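Local coordinates for protein rubber oxygenase (Streptomyces sp., PDB 5O1L) that cleaves the double bonds of poly(cis-1,4-isoprene) in natural and synthetic rubber by adding oxygen, using a non-covalently bound b-type heme, at residues 309-314 with 383-388; 131-136 with 235-240; 367-370 with 375-378. One frame throughout, in Å; residues are numbered along the deposited sequence.

Interaction 1 (309-314 with 383-388)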
loop_
_atom_site.group_PDB
_atom_site.type_symbol
_atom_site.label_atom_id
_atom_site.label_comp_id
_atom_site.label_asym_id
_atom_site.label_seq_id
_atom_site.Cartn_x
_atom_site.Cartn_y
_atom_site.Cartn_z
ATOM N N GLY A 309 -5.099 16.574 -8.210
ATOM C CA GLY A 309 -6.414 17.152 -8.342
ATOM C C GLY A 309 -7.411 16.657 -7.332
ATOM O O GLY A 309 -8.137 17.468 -6.758
ATOM N N ILE A 310 -7.416 15.355 -7.080
ATOM C CA ILE A 310 -8.296 14.751 -6.097
ATOM C C ILE A 310 -8.033 15.360 -4.715
ATOM O O ILE A 310 -8.940 15.723 -4.013
ATOM C CB ILE A 310 -8.053 13.227 -6.009
ATOM C CG1 ILE A 310 -8.626 12.525 -7.227
ATOM C CG2 ILE A 310 -8.604 12.608 -4.723
ATOM C CD1 ILE A 310 -8.041 11.143 -7.454
ATOM N N VAL A 311 -6.762 15.474 -4.332
ATOM C CA VAL A 311 -6.428 15.956 -2.997
ATOM C C VAL A 311 -6.798 17.437 -2.815
ATOM O O VAL A 311 -7.305 17.846 -1.767
ATOM C CB VAL A 311 -4.950 15.711 -2.721
ATOM C CG1 VAL A 311 -4.571 16.314 -1.376
ATOM C CG2 VAL A 311 -4.675 14.203 -2.732
ATOM N N ALA A 312 -6.492 18.232 -3.807
ATOM C CA ALA A 312 -6.820 19.638 -3.793
ATOM C C ALA A 312 -8.339 19.876 -3.762
ATOM O O ALA A 312 -8.780 20.864 -3.167
ATOM C CB ALA A 312 -6.170 20.338 -4.987
ATOM N N GLU A 313 -9.105 18.971 -4.342
ATOM C CA GLU A 313 -10.586 19.023 -4.307
ATOM C C GLU A 313 -11.275 18.625 -2.994
ATOM O O GLU A 313 -12.449 18.934 -2.776
ATOM C CB GLU A 313 -11.165 18.163 -5.418
ATOM C CG GLU A 313 -11.045 18.802 -6.797
ATOM C CD GLU A 313 -11.787 18.015 -7.884
ATOM O OE1 GLU A 313 -11.990 16.762 -7.729
ATOM O OE2 GLU A 313 -12.133 18.674 -8.898
ATOM N N LEU A 314 -10.552 17.965 -2.090
ATOM C CA LEU A 314 -11.111 17.546 -0.813
ATOM C C LEU A 314 -11.378 18.776 0.005
ATOM O O LEU A 314 -10.738 19.826 -0.197
ATOM C CB LEU A 314 -10.076 16.686 -0.066
ATOM C CG LEU A 314 -9.727 15.343 -0.692
ATOM C CD1 LEU A 314 -8.665 14.610 0.113
ATOM C CD2 LEU A 314 -10.976 14.461 -0.771
ATOM N N ARG A 383 -4.456 16.662 8.940
ATOM C CA ARG A 383 -5.361 15.923 9.830
ATOM C C ARG A 383 -6.723 15.738 9.153
ATOM O O ARG A 383 -7.256 14.628 9.160
ATOM C CB ARG A 383 -5.537 16.691 11.125
ATOM C CG ARG A 383 -6.290 15.920 12.181
ATOM C CD ARG A 383 -6.708 16.744 13.358
ATOM N NE ARG A 383 -7.732 17.670 12.963
ATOM C CZ ARG A 383 -9.021 17.474 13.015
ATOM N NH1 ARG A 383 -9.840 18.408 12.623
ATOM N NH2 ARG A 383 -9.504 16.301 13.481
ATOM N N LYS A 384 -7.240 16.790 8.509
ATOM C CA LYS A 384 -8.543 16.666 7.852
ATOM C C LYS A 384 -8.411 15.707 6.655
ATOM O O LYS A 384 -9.363 14.900 6.396
ATOM C CB LYS A 384 -9.039 18.026 7.355
ATOM C CG LYS A 384 -9.493 18.947 8.468
ATOM C CD LYS A 384 -10.295 20.059 7.858
ATOM C CE LYS A 384 -10.927 20.968 8.915
ATOM N NZ LYS A 384 -10.051 22.085 9.319
ATOM N N PHE A 385 -7.334 15.750 5.918
ATOM C CA PHE A 385 -7.069 14.793 4.837
ATOM C C PHE A 385 -7.137 13.349 5.352
ATOM O O PHE A 385 -7.807 12.498 4.728
ATOM C CB PHE A 385 -5.696 15.105 4.204
ATOM C CG PHE A 385 -5.137 14.104 3.288
ATOM C CD1 PHE A 385 -5.588 14.037 1.986
ATOM C CD2 PHE A 385 -4.195 13.196 3.698
ATOM C CE1 PHE A 385 -5.095 13.071 1.113
ATOM C CE2 PHE A 385 -3.654 12.300 2.814
ATOM C CZ PHE A 385 -4.115 12.223 1.551
ATOM N N VAL A 386 -6.466 13.053 6.432
ATOM C CA VAL A 386 -6.446 11.703 6.957
ATOM C C VAL A 386 -7.876 11.274 7.350
ATOM O O VAL A 386 -8.269 10.135 7.048
ATOM C CB VAL A 386 -5.422 11.568 8.115
ATOM C CG1 VAL A 386 -5.556 10.159 8.685
ATOM C CG2 VAL A 386 -4.025 11.768 7.531
ATOM N N LEU A 387 -8.626 12.144 8.010
ATOM C CA LEU A 387 -9.991 11.821 8.389
ATOM C C LEU A 387 -10.840 11.559 7.188
ATOM O O LEU A 387 -11.669 10.614 7.194
ATOM C CB LEU A 387 -10.559 12.946 9.228
ATOM C CG LEU A 387 -9.987 13.140 10.592
ATOM C CD1 LEU A 387 -10.679 14.389 11.130
ATOM C CD2 LEU A 387 -10.183 11.947 11.555
ATOM N N LEU A 388 -10.650 12.317 6.124
ATOM C CA LEU A 388 -11.423 12.091 4.911
ATOM C C LEU A 388 -11.051 10.738 4.287
ATOM O O LEU A 388 -11.946 10.021 3.812
ATOM C CB LEU A 388 -11.301 13.218 3.925
ATOM C CG LEU A 388 -11.980 14.497 4.400
ATOM C CD1 LEU A 388 -11.542 15.719 3.593
ATOM C CD2 LEU A 388 -13.537 14.411 4.424
#
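Leu314 and Phe385 mark the nearest approach of the two backbones, with 7.5 Å between Leu314 CA and Phe385 CA. Residues 383-388 are a regular stretch of helix 373-393. Opposite them run residues of helix 298-313, and Leu314, which follows, has an extended backbone (psi 159°). Glu313 N bonds back to Gly309 O at 3.0 Å. No hydrogen bond passes between the segments, and the contact is made by four apolar side chains.

The Phe385 ring meets Leu314 and Val311. Its CG lies trans to the backbone N (chi1 168°), which swings the ring from the flank of its helix toward Leu314. Leu314 CD1 meets the ring edge near its plane, 3.6 Å from Phe385 CD1, and also borders CE1. Val311 adds both of its methyls: Val311 CG2 comes to 4.0 Å from Phe385 CE1, slanting to the ring, while Val311 CG1 sits 4.1 Å from the same carbon.

Here two helices of the all-helical, heme-binding fold are joined through the ring of one and the branched residues of the other. Phe385 reaches further, to Leu136 of helix 127-142, and its ring meets that of Phe389 with planes inclined at about 40°. Leu318 touches both Val311 and Phe385. Replacing Phe385 with an alanine would probably leave Leu314 CD1 and the Val311 methyls without their shared partner and open a gap extending toward Leu136.

At the more open border, Leu388, one turn beyond Phe385 on helix 373-393, packs its CD1 methyl against Leu314 CB at 4.1 Å.

Interaction 2 (131-136 with 235-240)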
loop_
_atom_site.group_PDB
_atom_site.type_symbol
_atom_site.label_atom_id
_atom_site.label_comp_id
_atom_site.label_asym_id
_atom_site.label_seq_id
_atom_site.Cartn_x
_atom_site.Cartn_y
_atom_site.Cartn_z
ATOM N N GLY A 131 -1.070 8.358 8.220
ATOM C CA GLY A 131 -2.081 8.608 7.191
ATOM C C GLY A 131 -1.559 9.583 6.151
ATOM O O GLY A 131 -1.850 9.450 4.946
ATOM N N ALA A 132 -0.821 10.596 6.569
ATOM C CA ALA A 132 -0.263 11.562 5.624
ATOM C C ALA A 132 0.805 10.896 4.762
ATOM O O ALA A 132 0.910 11.135 3.571
ATOM C CB ALA A 132 0.323 12.753 6.354
ATOM N N LEU A 133 1.607 10.063 5.404
ATOM C CA LEU A 133 2.638 9.338 4.670
ATOM C C LEU A 133 2.087 8.348 3.681
ATOM O O LEU A 133 2.603 8.289 2.562
ATOM C CB LEU A 133 3.591 8.643 5.649
ATOM C CG LEU A 133 4.516 9.623 6.390
ATOM C CD1 LEU A 133 5.146 9.023 7.568
ATOM C CD2 LEU A 133 5.600 10.167 5.441
ATOM N N TYR A 134 1.066 7.574 4.034
ATOM C CA TYR A 134 0.429 6.715 3.058
ATOM C C TYR A 134 -0.191 7.499 1.941
ATOM O O TYR A 134 -0.003 7.166 0.780
ATOM C CB TYR A 134 -0.632 5.820 3.668
ATOM C CG TYR A 134 -0.193 4.739 4.667
ATOM C CD1 TYR A 134 0.943 4.029 4.509
ATOM C CD2 TYR A 134 -1.054 4.366 5.701
ATOM C CE1 TYR A 134 1.290 3.034 5.440
ATOM C CE2 TYR A 134 -0.703 3.394 6.625
ATOM C CZ TYR A 134 0.507 2.764 6.455
ATOM O OH TYR A 134 0.779 1.792 7.425
ATOM N N GLY A 135 -0.939 8.517 2.273
ATOM C CA GLY A 135 -1.797 9.203 1.287
ATOM C C GLY A 135 -1.017 10.047 0.361
ATOM O O GLY A 135 -1.283 10.036 -0.887
ATOM N N LEU A 136 -0.128 10.874 0.858
ATOM C CA LEU A 136 0.660 11.749 0.036
ATOM C C LEU A 136 1.916 11.080 -0.338
ATOM O O LEU A 136 2.189 11.044 -1.534
ATOM C CB LEU A 136 0.915 13.110 0.686
ATOM C CG LEU A 136 -0.355 13.855 0.955
ATOM C CD1 LEU A 136 -0.031 15.125 1.714
ATOM C CD2 LEU A 136 -1.117 14.174 -0.321
ATOM N N ALA A 235 5.185 0.077 3.933
ATOM C CA ALA A 235 5.758 -0.208 5.265
ATOM C C ALA A 235 7.149 0.404 5.497
ATOM O O ALA A 235 7.371 1.125 6.442
ATOM C CB ALA A 235 5.821 -1.678 5.482
ATOM N N THR A 236 8.085 0.045 4.621
ATOM C CA THR A 236 9.462 0.430 4.921
ATOM C C THR A 236 9.605 1.946 4.815
ATOM O O THR A 236 10.359 2.557 5.604
ATOM C CB THR A 236 10.403 -0.233 3.883
ATOM O OG1 THR A 236 10.015 -1.640 3.901
ATOM C CG2 THR A 236 11.793 -0.172 4.312
ATOM N N PHE A 237 8.967 2.542 3.817
ATOM C CA PHE A 237 8.999 3.997 3.662
ATOM C C PHE A 237 8.383 4.724 4.832
ATOM O O PHE A 237 8.983 5.661 5.391
ATOM C CB PHE A 237 8.200 4.367 2.369
ATOM C CG PHE A 237 7.925 5.850 2.222
ATOM C CD1 PHE A 237 8.896 6.674 1.891
ATOM C CD2 PHE A 237 6.646 6.308 2.422
ATOM C CE1 PHE A 237 8.603 8.093 1.700
ATOM C CE2 PHE A 237 6.337 7.656 2.287
ATOM C CZ PHE A 237 7.329 8.507 1.914
ATOM N N VAL A 238 7.212 4.321 5.275
ATOM C CA VAL A 238 6.554 5.024 6.371
ATOM C C VAL A 238 7.357 4.950 7.605
ATOM O O VAL A 238 7.484 5.974 8.322
ATOM C CB VAL A 238 5.120 4.489 6.570
ATOM C CG1 VAL A 238 4.474 5.001 7.842
ATOM C CG2 VAL A 238 4.317 4.867 5.421
ATOM N N MET A 239 7.898 3.782 7.961
ATOM C CA MET A 239 8.730 3.679 9.183
ATOM C C MET A 239 9.928 4.580 9.056
ATOM O O MET A 239 10.292 5.269 10.055
ATOM C CB MET A 239 9.107 2.227 9.471
ATOM C CG MET A 239 9.893 2.062 10.729
ATOM S SD MET A 239 9.043 2.694 12.214
ATOM C CE MET A 239 7.599 1.623 12.287
ATOM N N ARG A 240 10.600 4.575 7.915
ATOM C CA ARG A 240 11.767 5.438 7.746
ATOM C C ARG A 240 11.415 6.882 7.963
ATOM O O ARG A 240 12.144 7.630 8.689
ATOM C CB ARG A 240 12.441 5.259 6.411
ATOM C CG ARG A 240 13.617 6.192 6.153
ATOM C CD ARG A 240 14.275 5.912 4.793
ATOM N NE ARG A 240 13.435 6.140 3.593
ATOM C CZ ARG A 240 13.186 7.290 2.979
ATOM N NH1 ARG A 240 13.650 8.465 3.404
ATOM N NH2 ARG A 240 12.416 7.275 1.907
#
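Leu133 and Val238 bring helices 127-142 and 224-244 together, their CA atoms 6.1 Å apart, where the local axes pass at 9.9 Å with 133° between their N-to-C directions, nearer antiparallel than parallel. A wider pi-type turn falls at residues 133-136.

Val238 points at the facing helix and uses both methyls. Val238 CG2 fits between Leu133 CB, at 3.9 Å, and the Tyr134 ring, reaching Tyr134 CE1 at 3.5 Å and CD1 almost as closely. The other methyl, Val238 CG1, meets Leu133 again, 4.1 Å from Leu133 CD1. A chi1 of 169° turns Phe237 CG away from its own backbone N and carries the ring to the remaining branch of the leucine, where Phe237 CE2 is 4.1 Å from Leu133 CD2. The same ring edge faces the Leu133 carbonyl oxygen, which lies in the ring plane 3.8 Å from Phe237 CE2.

The phenol end of Tyr134 belongs to another environment: its OH is hydrogen-bonded to Tyr257 OH and Trp261 NE1, and a bound butanediol molecule, probably from the crystallisation liquor, lies about 4 Å from the side chain between nearest atoms. All four touching residues are buried and no hydrogen bond links the segments, so the helices are matched here by shape, while the one side-chain polar atom among these residues is satisfied outside the contact.

Interaction 3 (367-370 with 375-378)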
loop_
_atom_site.group_PDB
_atom_site.type_symbol
_atom_site.label_atom_id
_atom_site.label_comp_id
_atom_site.label_asym_id
_atom_site.label_seq_id
_atom_site.Cartn_x
_atom_site.Cartn_y
_atom_site.Cartn_z
ATOM N N PRO A 367 7.926 22.375 24.901
ATOM C CA PRO A 367 6.819 23.277 24.982
ATOM C C PRO A 367 6.378 23.744 23.586
ATOM O O PRO A 367 7.090 23.619 22.610
ATOM C CB PRO A 367 7.396 24.487 25.713
ATOM C CG PRO A 367 8.777 24.218 26.063
ATOM C CD PRO A 367 9.149 22.878 25.526
ATOM N N LEU A 368 5.190 24.304 23.502
ATOM C CA LEU A 368 4.661 24.840 22.296
ATOM C C LEU A 368 5.662 25.751 21.546
ATOM O O LEU A 368 6.101 26.775 22.116
ATOM C CB LEU A 368 3.430 25.672 22.660
ATOM C CG LEU A 368 2.766 26.326 21.471
ATOM C CD1 LEU A 368 2.013 25.344 20.713
ATOM C CD2 LEU A 368 1.919 27.511 21.931
ATOM N N PRO A 369 6.053 25.409 20.316
ATOM C CA PRO A 369 7.103 26.087 19.639
ATOM C C PRO A 369 6.579 27.259 18.855
ATOM O O PRO A 369 5.467 27.241 18.348
ATOM C CB PRO A 369 7.680 25.001 18.698
ATOM C CG PRO A 369 6.516 24.152 18.367
ATOM C CD PRO A 369 5.677 24.132 19.624
ATOM N N ALA A 370 7.410 28.279 18.732
ATOM C CA ALA A 370 7.098 29.458 17.932
ATOM C C ALA A 370 7.472 29.131 16.507
ATOM O O ALA A 370 8.633 29.021 16.178
ATOM C CB ALA A 370 7.986 30.640 18.400
ATOM N N LEU A 375 2.525 26.523 9.380
ATOM C CA LEU A 375 2.760 25.155 9.890
ATOM C C LEU A 375 1.539 24.621 10.545
ATOM O O LEU A 375 1.261 23.440 10.358
ATOM C CB LEU A 375 3.985 25.071 10.821
ATOM C CG LEU A 375 5.295 24.733 10.135
ATOM C CD1 LEU A 375 5.382 23.260 9.757
ATOM C CD2 LEU A 375 5.530 25.582 8.904
ATOM N N TRP A 376 0.886 25.402 11.348
ATOM C CA TRP A 376 -0.315 24.907 12.039
ATOM C C TRP A 376 -1.420 24.679 11.035
ATOM O O TRP A 376 -2.189 23.701 11.165
ATOM C CB TRP A 376 -0.720 25.858 13.153
ATOM C CG TRP A 376 0.330 26.031 14.182
ATOM C CD1 TRP A 376 1.018 27.181 14.399
ATOM C CD2 TRP A 376 0.812 25.099 15.120
ATOM N NE1 TRP A 376 1.907 27.021 15.411
ATOM C CE2 TRP A 376 1.812 25.760 15.899
ATOM C CE3 TRP A 376 0.516 23.751 15.407
ATOM C CZ2 TRP A 376 2.483 25.142 16.955
ATOM C CZ3 TRP A 376 1.213 23.130 16.439
ATOM C CH2 TRP A 376 2.160 23.834 17.219
ATOM N N THR A 377 -1.543 25.541 10.022
ATOM C CA THR A 377 -2.513 25.347 8.960
ATOM C C THR A 377 -2.255 24.047 8.210
ATOM O O THR A 377 -3.182 23.321 7.877
ATOM C CB THR A 377 -2.417 26.571 7.983
ATOM O OG1 THR A 377 -2.770 27.730 8.781
ATOM C CG2 THR A 377 -3.293 26.419 6.780
ATOM N N LEU A 378 -1.018 23.777 7.882
ATOM C CA LEU A 378 -0.629 22.568 7.189
ATOM C C LEU A 378 -0.967 21.351 8.040
ATOM O O LEU A 378 -1.573 20.392 7.538
ATOM C CB LEU A 378 0.883 22.602 6.913
ATOM C CG LEU A 378 1.451 21.258 6.377
ATOM C CD1 LEU A 378 0.857 20.846 5.023
ATOM C CD2 LEU A 378 2.954 21.396 6.277
HETATM O O HOH W 1 3.819 28.781 16.905
#
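Leu368, Pro369 and Trp376 bring the loop before helix 373-393 against the helix's own early part. The apolar contacts converge on the six-membered part of the indole. Leu368 CD1 lies at an oblique angle to the ring, equally near two of its carbons: it is 3.8 Å from Trp376 CZ2 and 3.8 Å from Trp376 CH2. A fully extended first torsion in this leucine (chi1 179°, CG opposite the backbone N) carries the methyl toward the indole although the CB itself leaves the backbone to one side. Pro369 adds a looser contact, with its ring carbon CD 4.3 Å from Trp376 CH2.

The polar contacts run along the indole edge. Pro369 O lies in the ring plane, 3.9 Å from Trp376 CZ2, and no direct hydrogen bond joins the segments. A water makes the link instead. It accepts from Trp376 NE1 at 3.0 Å and donates to Pro369 O at 2.7 Å, also sitting in the indole plane. The two partners subtend about 109° at the water oxygen, close to the tetrahedral value, which suits one bond given and one received. Both the N-H of the tryptophan and the proline carbonyl are thus satisfied, and the water ties the indole to the loop.

Helix 345-362 also borders the site: Phe361 touches Leu368 and Pro369, and Leu358 touches Trp376. The site is at the surface, far from the heme. The arrangement is that of a linker between two successive helices, 345-362 and 373-393, in which a proline-containing segment folds back on an aromatic residue in the first turns of the second helix.

Overall arrangement
Interaction 2 closes first along the chain, joining helices 127-142 and 224-244; interaction 1 then links helices 298-313 and 373-393, and the short-range interaction 3 falls within the stretch that interaction 1 spans. Interactions 1 and 2 have centres 16 Å apart and touch directly: Val386 packs on Gly131 and Ala132, and Phe385 on Gly131 and Gly135, so helix 127-142 lies between helices 224-244 and 373-393. Interaction 3 shares helix 373-393 with interaction 1, 20 Å away between centres, without touching it. The three thus pass from the buried interior of the all-helical fold to its surface, with helix 373-393 common to the surface linker contact and to interaction 1.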